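Local coordinates for nickel-dependent hydrogenase large subunit (Allochromatium vinosum, PDB 3MYR), which forms the nickel-iron catalytic subunit of a heterodimeric hydrogenase that oxidises molecular hydrogen, probably recycling hydrogen released by nitrogenase, at residues Val6-Thr11 with His16-Ala21; Leu192-Trp197 with Arg250-Gln255; Phe281-Asp286 with Val394-Ala399; Glu241-Ile246 with Gly446-Leu451. All blocks are in the same frame, centred on the assembly; numbering follows the deposited sequence.

All four contacts are largely buried, but their chemistry changes with their place in the fold. Contact 1, a β hairpin facing the small subunit, is the polar one, with backbone bonds and a buried salt-bridge network. Contact 3 sets a strand against a helix through carbon and sulfur atoms, with no hydrogen bond across and with the side chain of C283 about 13 Å from the nickel-iron centre. Contacts 2 and 4 both use helix 236-265, on segments that follow closely along it: helix 181-201 packs against one and helix 426-456 against the other, through a Trp-Phe stack in contact 2 and a single tyrosine in contact 4. Of these, contact 4 reaches the surface, where R243 is exposed. Contacts 1 and 4 lie on opposite sides of the chain's centre.

Contact 1 of 4, residues Val6-Thr11 with His16-Ala21; sequences VVDPIT and HLRIEA
V6-T11 and H16-A21 face each other across an antiparallel β hairpin, the start of a small three-stranded sheet in which 5-7 is an outermost strand and 17-24 the middle one. V7 and I19 form the hydrogen-bonded pair, V7 N to I19 O at 2.8 Å and I19 N to V7 O at 3.0 Å. Past the cis peptide before P9 the chain returns to the partner strand, and I10 N reaches L17 O at 3.0 Å, while a water links I10 O to L17 N. I10 CD1 packs on I19 CG1 (3.7 Å), and helix 543-551 closes over this apolar side. On the side of V6 and E20 lies a salt-bridge network of the buried residues D8, R18 and E20. Extended from CG to NE, R18 gives NH1 to D8 OD1 (2.7 Å), with the carboxylate and guanidinium planes 82° apart. R18 NE (2.6 Å) and R18 NH2 both grip E20 OE1, so two carboxylates at its edge fix the guanidinium's rotation. The other oxygen of D8, OD2, accepts from the backbone N of A89 of the small subunit, which ties the hairpin to the heterodimer interface. V6 CG1 sits over the centre of the guanidinium, 3.4 Å from R18 CZ.

Contact 2 of 4, residues Leu192-Trp197 with Arg250-Gln255; sequences LEALAW and RTFVDQ
F252 and W197 carry most of this contact between helices 181-201 and 236-265, whose segments here run antiparallel, 160° between directions, with axes 11.8 Å apart. The two rings form an offset stack: the five-membered ring of W197 and the ring of F252 have centroids 4.2 Å apart and planes tilted by 16°. Each side chain also lays its CB over the other's face. F252 CB comes within 3.3 Å of W197 NE1, and W197 CB stands above the F252 ring in a CH-pi contact. The indole N-H is used nearby, in a hydrogen bond from NE1 to S248 O, which helps to fix the ring's rotation. With CG anti to the backbone N (chi1 -162°), F252 reaches across to the neighbouring helix and brings CZ to 3.5 Å from A194 CA. Beyond this, the packing thins toward the solvent side. E193 offers F252 CE2 little more than its CB (4.1 Å), and its carboxylate turns off to Y147 and K142. R250, exposed, heads the other way to D442 of helix 426-456. An offset Trp-Phe stack thus joins two antiparallel helices of the helical bundle of the [NiFe] hydrogenase large subunit.

Contact 3 of 4, residues Phe281-Asp286 with Val394-Ala399; sequences FLCYGD and VLMLYA
L395 O accepts the backbone N of A399 at 2.8 Å, an ordinary helix bond, while the side chain of the same residue faces F281. Across the contact itself no hydrogen bond forms; the meeting is apolar. L395 CD1 stands over the centre of the F281 ring, 3.6 Å from the centroid and only 6° off the normal, so the methyl lies nearly equidistant from all six carbons. The phenyl ring thus serves as a flat floor for a CH-pi contact rather than offering its edge. The arrangement is a helix packed across a two-stranded antiparallel sheet: strand 281-288 pairs with 300-305, and the 394-399 segment crosses strand 281-283 at 83° with the axes 9.1 Å apart. L395 and M396 also touch I305 on the partner strand, so the helix bridges both. F281 and C283, two residues apart, turn to the same side and meet successive helix residues. M396 is bent at both chi2 (66°) and chi3, which curls its end round so that CE faces the strand. This terminal methyl, M396 CE, lands 3.7 Å from C283 SG and 4.1 Å from F281 O.

Contact 4 of 4, residues Glu241-Ile246 with Gly446-Leu451; sequences EVRNLI and GWYDGL
The Y448 ring has the backbone of R243 over one face, near CA, while V242 CG1 and I246 CD1 come in obliquely. The guanidinium of R243 is turned 77° to that ring and has Y448 CE2 over one of its own faces, 4.1 Å from R243 NH2. Y448 thus wedges between three residues of helix 236-265. V242 CG1 meets Y448 CE1 at 3.8 Å, and I246 CD1 reaches Y448 CB at 3.6 Å. R243 CB lies 3.6 Å from Y448 OH. The tyrosine's CG, placed opposite the backbone N (chi1 176°), drives the ring straight at that helix, where Y448 OH hydrogen-bonds to L239 O. R243 is exposed, and its NH2 stays 4.7 Å from D449 OD1, a distance at which the opposite charges may attract weakly. F204 of helix 203-209 backs V242 and I246. The two helical segments run antiparallel, 166° between directions; Y448 fits between V242, R243 and I246, packing two antiparallel helices of the large subunit's helical domain far from the metal sites.

Contact 1 of 4, residues Val6-Thr11 with His16-Ala21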
loop_
_atom_site.group_PDB
_atom_site.type_symbol
_atom_site.label_atom_id
_atom_site.label_comp_id
_atom_site.label_asym_id
_atom_site.label_seq_id
_atom_site.Cartn_x
_atom_site.Cartn_y
_atom_site.Cartn_z
ATOM N N VAL B 6 -6.076 -22.826 -11.034
ATOM C CA VAL B 6 -5.511 -22.136 -9.892
ATOM C C VAL B 6 -4.547 -21.059 -10.389
ATOM O O VAL B 6 -3.651 -21.345 -11.178
ATOM C CB VAL B 6 -4.769 -23.112 -8.940
ATOM C CG1 VAL B 6 -3.975 -22.323 -7.821
ATOM C CG2 VAL B 6 -5.765 -24.132 -8.310
ATOM N N VAL B 7 -4.708 -19.824 -9.921
ATOM C CA VAL B 7 -3.637 -18.849 -10.036
ATOM C C VAL B 7 -3.129 -18.312 -8.702
ATOM O O VAL B 7 -3.813 -17.562 -7.983
ATOM C CB VAL B 7 -3.885 -17.818 -11.164
ATOM C CG1 VAL B 7 -5.262 -17.850 -11.864
ATOM C CG2 VAL B 7 -2.915 -16.614 -11.326
ATOM N N ASP B 8 -1.943 -18.800 -8.356
ATOM C CA ASP B 8 -1.336 -18.545 -7.056
ATOM C C ASP B 8 0.185 -18.634 -7.272
ATOM O O ASP B 8 0.686 -19.685 -7.582
ATOM C CB ASP B 8 -1.841 -19.616 -6.096
ATOM C CG ASP B 8 -1.407 -19.387 -4.681
ATOM O OD1 ASP B 8 -1.934 -20.088 -3.769
ATOM O OD2 ASP B 8 -0.483 -18.563 -4.468
ATOM N N PRO B 9 0.925 -17.523 -7.133
ATOM C CA PRO B 9 0.465 -16.207 -6.647
ATOM C C PRO B 9 -0.143 -15.376 -7.771
ATOM O O PRO B 9 0.303 -15.420 -8.894
ATOM C CB PRO B 9 1.767 -15.507 -6.194
ATOM C CG PRO B 9 2.901 -16.185 -7.029
ATOM C CD PRO B 9 2.387 -17.607 -7.337
ATOM N N ILE B 10 -1.123 -14.565 -7.450
ATOM C CA ILE B 10 -1.414 -13.409 -8.251
ATOM C C ILE B 10 -0.246 -12.455 -7.997
ATOM O O ILE B 10 0.006 -12.053 -6.860
ATOM C CB ILE B 10 -2.765 -12.755 -7.754
ATOM C CG1 ILE B 10 -3.923 -13.798 -7.923
ATOM C CG2 ILE B 10 -3.138 -11.451 -8.581
ATOM C CD1 ILE B 10 -4.323 -13.992 -9.408
ATOM N N THR B 11 0.411 -12.018 -9.042
ATOM C CA THR B 11 1.454 -11.009 -8.881
ATOM C C THR B 11 0.948 -9.624 -9.336
ATOM O O THR B 11 -0.170 -9.480 -9.814
ATOM C CB THR B 11 2.685 -11.400 -9.692
ATOM O OG1 THR B 11 2.298 -11.533 -11.072
ATOM C CG2 THR B 11 3.242 -12.811 -9.179
ATOM N N HIS B 16 -0.902 -11.378 -0.762
ATOM C CA HIS B 16 -0.898 -12.802 -1.089
ATOM C C HIS B 16 -2.277 -13.299 -1.462
ATOM O O HIS B 16 -3.094 -13.551 -0.579
ATOM C CB HIS B 16 -0.339 -13.600 0.114
ATOM C CG HIS B 16 1.127 -13.388 0.294
ATOM N ND1 HIS B 16 1.658 -12.604 1.307
ATOM C CD2 HIS B 16 2.161 -13.701 -0.515
ATOM C CE1 HIS B 16 2.978 -12.568 1.190
ATOM N NE2 HIS B 16 3.299 -13.197 0.072
ATOM N N LEU B 17 -2.529 -13.427 -2.758
ATOM C CA LEU B 17 -3.846 -13.726 -3.260
ATOM C C LEU B 17 -3.775 -14.944 -4.168
ATOM O O LEU B 17 -2.928 -15.051 -5.040
ATOM C CB LEU B 17 -4.453 -12.543 -3.999
ATOM C CG LEU B 17 -5.869 -12.677 -4.641
ATOM C CD1 LEU B 17 -7.019 -12.769 -3.607
ATOM C CD2 LEU B 17 -6.181 -11.483 -5.618
ATOM N N ARG B 18 -4.745 -15.823 -3.972
ATOM C CA ARG B 18 -4.907 -17.027 -4.789
ATOM C C ARG B 18 -6.341 -16.926 -5.401
ATOM O O ARG B 18 -7.297 -16.566 -4.671
ATOM C CB ARG B 18 -4.775 -18.295 -3.896
ATOM C CG ARG B 18 -5.405 -19.598 -4.519
ATOM C CD ARG B 18 -5.188 -20.729 -3.536
ATOM N NE ARG B 18 -5.344 -22.058 -4.132
ATOM C CZ ARG B 18 -4.356 -22.887 -4.456
ATOM N NH1 ARG B 18 -3.085 -22.527 -4.250
ATOM N NH2 ARG B 18 -4.650 -24.106 -4.943
ATOM N N ILE B 19 -6.462 -17.147 -6.713
ATOM C CA ILE B 19 -7.762 -17.298 -7.378
ATOM C C ILE B 19 -7.925 -18.736 -7.835
ATOM O O ILE B 19 -6.982 -19.307 -8.435
ATOM C CB ILE B 19 -7.867 -16.369 -8.624
ATOM C CG1 ILE B 19 -7.679 -14.889 -8.221
ATOM C CG2 ILE B 19 -9.221 -16.588 -9.370
ATOM C CD1 ILE B 19 -8.808 -14.355 -7.390
ATOM N N GLU B 20 -9.096 -19.344 -7.535
ATOM C CA GLU B 20 -9.463 -20.625 -8.144
ATOM C C GLU B 20 -10.708 -20.385 -8.980
ATOM O O GLU B 20 -11.560 -19.560 -8.608
ATOM C CB GLU B 20 -9.680 -21.686 -7.058
ATOM C CG GLU B 20 -8.334 -21.990 -6.350
ATOM C CD GLU B 20 -8.382 -23.220 -5.415
ATOM O OE1 GLU B 20 -7.350 -23.548 -4.747
ATOM O OE2 GLU B 20 -9.449 -23.849 -5.350
ATOM N N ALA B 21 -10.784 -21.033 -10.143
ATOM C CA ALA B 21 -11.912 -20.837 -11.048
ATOM C C ALA B 21 -12.417 -22.214 -11.533
ATOM O O ALA B 21 -11.636 -23.051 -12.033
ATOM C CB ALA B 21 -11.487 -19.989 -12.234
HETATM O O HOH W 1 -0.235 -12.994 -4.398
#

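Contact 2 of 4, residues Leu192-Trp197 with Arg250-Gln255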
loop_
_atom_site.group_PDB
_atom_site.type_symbol
_atom_site.label_atom_id
_atom_site.label_comp_id
_atom_site.label_asym_id
_atom_site.label_seq_id
_atom_site.Cartn_x
_atom_site.Cartn_y
_atom_site.Cartn_z
ATOM N N LEU B 192 8.562 3.937 -17.167
ATOM C CA LEU B 192 9.857 4.328 -16.604
ATOM C C LEU B 192 9.810 5.779 -16.080
ATOM O O LEU B 192 10.409 6.080 -15.044
ATOM C CB LEU B 192 10.953 4.199 -17.666
ATOM C CG LEU B 192 11.338 2.744 -18.006
ATOM C CD1 LEU B 192 12.160 2.745 -19.244
ATOM C CD2 LEU B 192 12.106 2.033 -16.876
ATOM N N GLU B 193 9.147 6.686 -16.813
ATOM C CA GLU B 193 9.004 8.035 -16.279
ATOM C C GLU B 193 8.199 8.020 -14.965
ATOM O O GLU B 193 8.475 8.806 -14.062
ATOM C CB GLU B 193 8.299 8.965 -17.277
ATOM C CG GLU B 193 8.968 9.087 -18.610
ATOM C CD GLU B 193 10.351 9.800 -18.464
ATOM O OE1 GLU B 193 10.489 10.635 -17.524
ATOM O OE2 GLU B 193 11.304 9.477 -19.240
ATOM N N ALA B 194 7.181 7.166 -14.863
ATOM C CA ALA B 194 6.384 7.097 -13.644
ATOM C C ALA B 194 7.225 6.662 -12.455
ATOM O O ALA B 194 6.957 7.134 -11.343
ATOM C CB ALA B 194 5.114 6.153 -13.809
ATOM N N LEU B 195 8.257 5.801 -12.656
ATOM C CA LEU B 195 9.079 5.464 -11.505
ATOM C C LEU B 195 9.880 6.687 -11.039
ATOM O O LEU B 195 10.060 6.850 -9.845
ATOM C CB LEU B 195 10.096 4.328 -11.787
ATOM C CG LEU B 195 9.516 2.976 -12.047
ATOM C CD1 LEU B 195 10.621 2.112 -12.746
ATOM C CD2 LEU B 195 9.083 2.426 -10.664
ATOM N N ALA B 196 10.446 7.490 -11.958
ATOM C CA ALA B 196 11.206 8.690 -11.534
ATOM C C ALA B 196 10.229 9.720 -10.891
ATOM O O ALA B 196 10.537 10.365 -9.898
ATOM C CB ALA B 196 11.920 9.327 -12.718
ATOM N N TRP B 197 9.061 9.881 -11.494
ATOM C CA TRP B 197 8.110 10.854 -10.974
ATOM C C TRP B 197 7.613 10.454 -9.557
ATOM O O TRP B 197 7.504 11.297 -8.630
ATOM C CB TRP B 197 6.893 10.942 -11.959
ATOM C CG TRP B 197 5.745 11.696 -11.365
ATOM C CD1 TRP B 197 5.522 13.071 -11.404
ATOM C CD2 TRP B 197 4.654 11.120 -10.616
ATOM N NE1 TRP B 197 4.334 13.343 -10.733
ATOM C CE2 TRP B 197 3.773 12.163 -10.291
ATOM C CE3 TRP B 197 4.302 9.799 -10.272
ATOM C CZ2 TRP B 197 2.620 11.948 -9.515
ATOM C CZ3 TRP B 197 3.204 9.594 -9.448
ATOM C CH2 TRP B 197 2.338 10.668 -9.128
ATOM N N ARG B 250 0.200 17.570 -10.717
ATOM C CA ARG B 250 -0.802 17.977 -11.680
ATOM C C ARG B 250 -0.343 17.659 -13.111
ATOM O O ARG B 250 -1.119 17.143 -13.936
ATOM C CB ARG B 250 -1.108 19.487 -11.618
ATOM C CG ARG B 250 -2.360 19.868 -12.438
ATOM C CD ARG B 250 -2.966 21.176 -11.838
ATOM N NE ARG B 250 -4.384 21.411 -12.190
ATOM C CZ ARG B 250 -4.794 21.925 -13.355
ATOM N NH1 ARG B 250 -6.077 22.120 -13.593
ATOM N NH2 ARG B 250 -3.931 22.249 -14.301
ATOM N N THR B 251 0.880 18.026 -13.433
ATOM C CA THR B 251 1.359 17.874 -14.785
ATOM C C THR B 251 1.387 16.396 -15.161
ATOM O O THR B 251 1.014 16.042 -16.272
ATOM C CB THR B 251 2.810 18.418 -14.893
ATOM O OG1 THR B 251 2.736 19.788 -14.584
ATOM C CG2 THR B 251 3.363 18.341 -16.367
ATOM N N PHE B 252 1.845 15.529 -14.257
ATOM C CA PHE B 252 2.012 14.090 -14.646
ATOM C C PHE B 252 0.642 13.448 -14.850
ATOM O O PHE B 252 0.422 12.700 -15.832
ATOM C CB PHE B 252 2.847 13.311 -13.644
ATOM C CG PHE B 252 3.388 12.015 -14.165
ATOM C CD1 PHE B 252 2.658 10.815 -14.010
ATOM C CD2 PHE B 252 4.585 11.977 -14.848
ATOM C CE1 PHE B 252 3.175 9.585 -14.563
ATOM C CE2 PHE B 252 5.088 10.749 -15.380
ATOM C CZ PHE B 252 4.393 9.561 -15.167
ATOM N N VAL B 253 -0.319 13.826 -14.001
ATOM C CA VAL B 253 -1.696 13.288 -14.166
ATOM C C VAL B 253 -2.321 13.779 -15.462
ATOM O O VAL B 253 -2.834 12.968 -16.264
ATOM C CB VAL B 253 -2.617 13.661 -12.934
ATOM C CG1 VAL B 253 -4.107 13.289 -13.169
ATOM C CG2 VAL B 253 -2.089 12.979 -11.676
ATOM N N ASP B 254 -2.280 15.092 -15.705
ATOM C CA ASP B 254 -2.930 15.653 -16.884
ATOM C C ASP B 254 -2.298 15.140 -18.185
ATOM O O ASP B 254 -2.971 15.025 -19.166
ATOM C CB ASP B 254 -2.798 17.180 -16.960
ATOM C CG ASP B 254 -3.684 17.900 -16.009
ATOM O OD1 ASP B 254 -3.422 19.129 -15.779
ATOM O OD2 ASP B 254 -4.583 17.236 -15.452
ATOM N N GLN B 255 -0.982 15.047 -18.218
ATOM C CA GLN B 255 -0.284 14.891 -19.468
ATOM C C GLN B 255 0.180 13.464 -19.688
ATOM O O GLN B 255 0.559 13.141 -20.802
ATOM C CB GLN B 255 0.992 15.794 -19.488
ATOM C CG GLN B 255 0.608 17.306 -19.544
ATOM C CD GLN B 255 1.788 18.226 -19.862
ATOM O OE1 GLN B 255 2.946 17.848 -19.786
ATOM N NE2 GLN B 255 1.482 19.439 -20.206
#

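Contact 3 of 4, residues Phe281-Asp286 with Val394-Ala399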
loop_
_atom_site.group_PDB
_atom_site.type_symbol
_atom_site.label_atom_id
_atom_site.label_comp_id
_atom_site.label_asym_id
_atom_site.label_seq_id
_atom_site.Cartn_x
_atom_site.Cartn_y
_atom_site.Cartn_z
ATOM N N PHE B 281 -22.620 -0.357 -4.592
ATOM C CA PHE B 281 -21.375 0.387 -4.348
ATOM C C PHE B 281 -21.486 1.121 -3.030
ATOM O O PHE B 281 -22.531 1.617 -2.712
ATOM C CB PHE B 281 -21.098 1.366 -5.490
ATOM C CG PHE B 281 -20.966 0.673 -6.779
ATOM C CD1 PHE B 281 -22.116 0.324 -7.504
ATOM C CD2 PHE B 281 -19.694 0.266 -7.247
ATOM C CE1 PHE B 281 -22.016 -0.428 -8.737
ATOM C CE2 PHE B 281 -19.577 -0.456 -8.453
ATOM C CZ PHE B 281 -20.752 -0.864 -9.154
ATOM N N LEU B 282 -20.400 1.196 -2.275
ATOM C CA LEU B 282 -20.465 1.820 -0.987
ATOM C C LEU B 282 -19.314 2.834 -0.825
ATOM O O LEU B 282 -18.139 2.506 -1.109
ATOM C CB LEU B 282 -20.398 0.708 0.079
ATOM C CG LEU B 282 -20.150 1.090 1.534
ATOM C CD1 LEU B 282 -21.454 1.702 2.086
ATOM C CD2 LEU B 282 -19.744 -0.137 2.328
ATOM N N CYS B 283 -19.668 4.024 -0.296
ATOM C CA CYS B 283 -18.713 5.056 0.092
ATOM C C CYS B 283 -18.999 5.552 1.497
ATOM O O CYS B 283 -20.136 5.867 1.804
ATOM C CB CYS B 283 -18.821 6.279 -0.821
ATOM S SG CYS B 283 -18.449 5.888 -2.532
ATOM N N TYR B 284 -17.950 5.740 2.288
ATOM C CA TYR B 284 -18.089 6.492 3.524
ATOM C C TYR B 284 -17.892 7.982 3.283
ATOM O O TYR B 284 -18.281 8.796 4.150
ATOM C CB TYR B 284 -17.106 6.000 4.574
ATOM C CG TYR B 284 -17.160 4.525 4.912
ATOM C CD1 TYR B 284 -18.350 3.781 4.756
ATOM C CD2 TYR B 284 -16.034 3.889 5.513
ATOM C CE1 TYR B 284 -18.400 2.410 5.135
ATOM C CE2 TYR B 284 -16.074 2.468 5.895
ATOM C CZ TYR B 284 -17.247 1.753 5.643
ATOM O OH TYR B 284 -17.263 0.408 5.987
ATOM N N GLY B 285 -17.246 8.351 2.166
ATOM C CA GLY B 285 -16.969 9.763 1.889
ATOM C C GLY B 285 -15.713 10.262 2.626
ATOM O O GLY B 285 -15.186 9.587 3.532
ATOM N N ASP B 286 -15.181 11.415 2.208
ATOM C CA ASP B 286 -13.946 11.940 2.791
ATOM C C ASP B 286 -13.653 13.348 2.272
ATOM O O ASP B 286 -14.309 13.806 1.341
ATOM C CB ASP B 286 -12.763 11.035 2.429
ATOM C CG ASP B 286 -11.665 11.055 3.509
ATOM O OD1 ASP B 286 -10.978 10.035 3.678
ATOM O OD2 ASP B 286 -11.449 12.121 4.148
ATOM N N VAL B 394 -16.737 7.384 -8.116
ATOM C CA VAL B 394 -17.070 8.135 -9.329
ATOM C C VAL B 394 -18.565 8.007 -9.603
ATOM O O VAL B 394 -19.234 8.984 -9.964
ATOM C CB VAL B 394 -16.189 7.727 -10.542
ATOM C CG1 VAL B 394 -16.741 8.259 -11.844
ATOM C CG2 VAL B 394 -14.776 8.235 -10.309
ATOM N N LEU B 395 -19.122 6.839 -9.367
ATOM C CA LEU B 395 -20.591 6.715 -9.438
ATOM C C LEU B 395 -21.315 7.633 -8.453
ATOM O O LEU B 395 -22.280 8.281 -8.849
ATOM C CB LEU B 395 -21.120 5.259 -9.373
ATOM C CG LEU B 395 -20.637 4.284 -10.465
ATOM C CD1 LEU B 395 -20.946 2.855 -10.028
ATOM C CD2 LEU B 395 -21.334 4.558 -11.802
ATOM N N MET B 396 -20.818 7.724 -7.208
ATOM C CA MET B 396 -21.425 8.585 -6.198
ATOM C C MET B 396 -21.337 10.057 -6.574
ATOM O O MET B 396 -22.283 10.810 -6.378
ATOM C CB MET B 396 -20.740 8.377 -4.843
ATOM C CG MET B 396 -21.708 8.462 -3.635
ATOM S SD MET B 396 -22.948 7.108 -3.579
ATOM C CE MET B 396 -21.967 5.583 -3.559
ATOM N N LEU B 397 -20.197 10.479 -7.124
ATOM C CA LEU B 397 -20.021 11.823 -7.583
ATOM C C LEU B 397 -20.956 12.115 -8.717
ATOM O O LEU B 397 -21.518 13.234 -8.792
ATOM C CB LEU B 397 -18.558 12.096 -8.033
ATOM C CG LEU B 397 -17.592 12.252 -6.836
ATOM C CD1 LEU B 397 -16.111 12.152 -7.286
ATOM C CD2 LEU B 397 -17.864 13.572 -6.089
ATOM N N TYR B 398 -21.050 11.173 -9.660
ATOM C CA TYR B 398 -21.916 11.364 -10.795
ATOM C C TYR B 398 -23.359 11.498 -10.333
ATOM O O TYR B 398 -24.103 12.410 -10.754
ATOM C CB TYR B 398 -21.819 10.127 -11.731
ATOM C CG TYR B 398 -22.339 10.326 -13.161
ATOM C CD1 TYR B 398 -23.595 9.808 -13.556
ATOM C CD2 TYR B 398 -21.599 11.069 -14.081
ATOM C CE1 TYR B 398 -24.068 9.982 -14.881
ATOM C CE2 TYR B 398 -22.043 11.278 -15.365
ATOM C CZ TYR B 398 -23.278 10.722 -15.777
ATOM O OH TYR B 398 -23.686 10.900 -17.076
ATOM N N ALA B 399 -23.776 10.549 -9.497
ATOM C CA ALA B 399 -25.154 10.500 -9.056
ATOM C C ALA B 399 -25.537 11.780 -8.310
ATOM O O ALA B 399 -26.688 12.181 -8.363
ATOM C CB ALA B 399 -25.363 9.277 -8.160
#

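Contact 4 of 4, residues Glu241-Ile246 with Gly446-Leu451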
loop_
_atom_site.group_PDB
_atom_site.type_symbol
_atom_site.label_atom_id
_atom_site.label_comp_id
_atom_site.label_asym_id
_atom_site.label_seq_id
_atom_site.Cartn_x
_atom_site.Cartn_y
_atom_site.Cartn_z
ATOM N N GLU B 241 8.709 24.464 -1.390
ATOM C CA GLU B 241 8.937 23.090 -1.918
ATOM C C GLU B 241 7.601 22.330 -2.086
ATOM O O GLU B 241 7.387 21.636 -3.055
ATOM C CB GLU B 241 9.844 22.313 -0.940
ATOM C CG GLU B 241 11.222 22.995 -0.696
ATOM C CD GLU B 241 12.152 22.173 0.271
ATOM O OE1 GLU B 241 13.050 21.467 -0.234
ATOM O OE2 GLU B 241 11.911 22.125 1.496
ATOM N N VAL B 242 6.686 22.492 -1.140
ATOM C CA VAL B 242 5.416 21.799 -1.228
ATOM C C VAL B 242 4.679 22.292 -2.487
ATOM O O VAL B 242 4.082 21.503 -3.241
ATOM C CB VAL B 242 4.593 22.104 -0.017
ATOM C CG1 VAL B 242 3.091 21.625 -0.196
ATOM C CG2 VAL B 242 5.267 21.540 1.255
ATOM N N ARG B 243 4.731 23.607 -2.728
ATOM C CA ARG B 243 4.045 24.124 -3.901
ATOM C C ARG B 243 4.554 23.498 -5.207
ATOM O O ARG B 243 3.786 23.171 -6.122
ATOM C CB ARG B 243 4.242 25.630 -3.996
ATOM C CG ARG B 243 3.564 26.124 -5.280
ATOM C CD ARG B 243 4.079 27.527 -5.663
ATOM N NE ARG B 243 3.262 28.511 -4.955
ATOM C CZ ARG B 243 2.076 28.951 -5.383
ATOM N NH1 ARG B 243 1.531 28.512 -6.528
ATOM N NH2 ARG B 243 1.413 29.823 -4.636
ATOM N N ASN B 244 5.868 23.394 -5.342
ATOM C CA ASN B 244 6.415 22.796 -6.570
ATOM C C ASN B 244 6.000 21.335 -6.738
ATOM O O ASN B 244 5.757 20.863 -7.858
ATOM C CB ASN B 244 7.952 22.924 -6.602
ATOM C CG ASN B 244 8.403 24.343 -7.007
ATOM O OD1 ASN B 244 7.591 25.246 -7.134
ATOM N ND2 ASN B 244 9.696 24.533 -7.193
ATOM N N LEU B 245 5.950 20.591 -5.633
ATOM C CA LEU B 245 5.544 19.155 -5.738
ATOM C C LEU B 245 4.083 19.022 -6.246
ATOM O O LEU B 245 3.794 18.167 -7.058
ATOM C CB LEU B 245 5.715 18.439 -4.370
ATOM C CG LEU B 245 7.181 18.300 -3.998
ATOM C CD1 LEU B 245 7.329 18.085 -2.417
ATOM C CD2 LEU B 245 7.809 17.128 -4.882
ATOM N N ILE B 246 3.188 19.920 -5.841
ATOM C CA ILE B 246 1.772 19.814 -6.275
ATOM C C ILE B 246 1.646 20.026 -7.787
ATOM O O ILE B 246 0.909 19.333 -8.477
ATOM C CB ILE B 246 0.915 20.892 -5.554
ATOM C CG1 ILE B 246 0.742 20.514 -4.065
ATOM C CG2 ILE B 246 -0.448 21.024 -6.265
ATOM C CD1 ILE B 246 0.049 21.667 -3.173
ATOM N N GLY B 446 -6.481 24.064 -3.922
ATOM C CA GLY B 446 -7.424 24.793 -3.077
ATOM C C GLY B 446 -7.027 24.577 -1.613
ATOM O O GLY B 446 -7.045 25.508 -0.813
ATOM N N TRP B 447 -6.590 23.372 -1.264
ATOM C CA TRP B 447 -6.286 23.135 0.161
ATOM C C TRP B 447 -4.964 23.796 0.535
ATOM O O TRP B 447 -4.826 24.350 1.642
ATOM C CB TRP B 447 -6.177 21.641 0.493
ATOM C CG TRP B 447 -7.420 20.883 0.222
ATOM C CD1 TRP B 447 -8.720 21.194 0.646
ATOM C CD2 TRP B 447 -7.501 19.586 -0.415
ATOM N NE1 TRP B 447 -9.586 20.181 0.224
ATOM C CE2 TRP B 447 -8.874 19.203 -0.423
ATOM C CE3 TRP B 447 -6.551 18.719 -0.972
ATOM C CZ2 TRP B 447 -9.310 18.036 -1.021
ATOM C CZ3 TRP B 447 -6.993 17.536 -1.531
ATOM C CH2 TRP B 447 -8.358 17.194 -1.527
ATOM N N TYR B 448 -4.009 23.766 -0.393
ATOM C CA TYR B 448 -2.729 24.454 -0.185
ATOM C C TYR B 448 -2.940 25.989 0.033
ATOM O O TYR B 448 -2.391 26.604 1.012
ATOM C CB TYR B 448 -1.779 24.213 -1.364
ATOM C CG TYR B 448 -0.462 24.982 -1.234
ATOM C CD1 TYR B 448 0.587 24.446 -0.507
ATOM C CD2 TYR B 448 -0.271 26.239 -1.859
ATOM C CE1 TYR B 448 1.801 25.146 -0.359
ATOM C CE2 TYR B 448 0.941 26.951 -1.749
ATOM C CZ TYR B 448 1.957 26.397 -0.970
ATOM O OH TYR B 448 3.158 27.035 -0.836
ATOM N N ASP B 449 -3.695 26.601 -0.880
ATOM C CA ASP B 449 -3.962 28.032 -0.776
ATOM C C ASP B 449 -4.697 28.305 0.521
ATOM O O ASP B 449 -4.517 29.344 1.125
ATOM C CB ASP B 449 -4.847 28.544 -1.943
ATOM C CG ASP B 449 -4.134 28.512 -3.266
ATOM O OD1 ASP B 449 -2.849 28.499 -3.278
ATOM O OD2 ASP B 449 -4.853 28.497 -4.303
ATOM N N GLY B 450 -5.573 27.411 0.933
ATOM C CA GLY B 450 -6.350 27.664 2.159
ATOM C C GLY B 450 -5.441 27.559 3.389
ATOM O O GLY B 450 -5.628 28.295 4.371
ATOM N N LEU B 451 -4.438 26.680 3.329
ATOM C CA LEU B 451 -3.403 26.574 4.390
ATOM C C LEU B 451 -2.576 27.865 4.477
ATOM O O LEU B 451 -2.403 28.432 5.570
ATOM C CB LEU B 451 -2.489 25.341 4.148
ATOM C CG LEU B 451 -1.351 25.065 5.118
ATOM C CD1 LEU B 451 -1.837 24.819 6.590
ATOM C CD2 LEU B 451 -0.526 23.833 4.652
#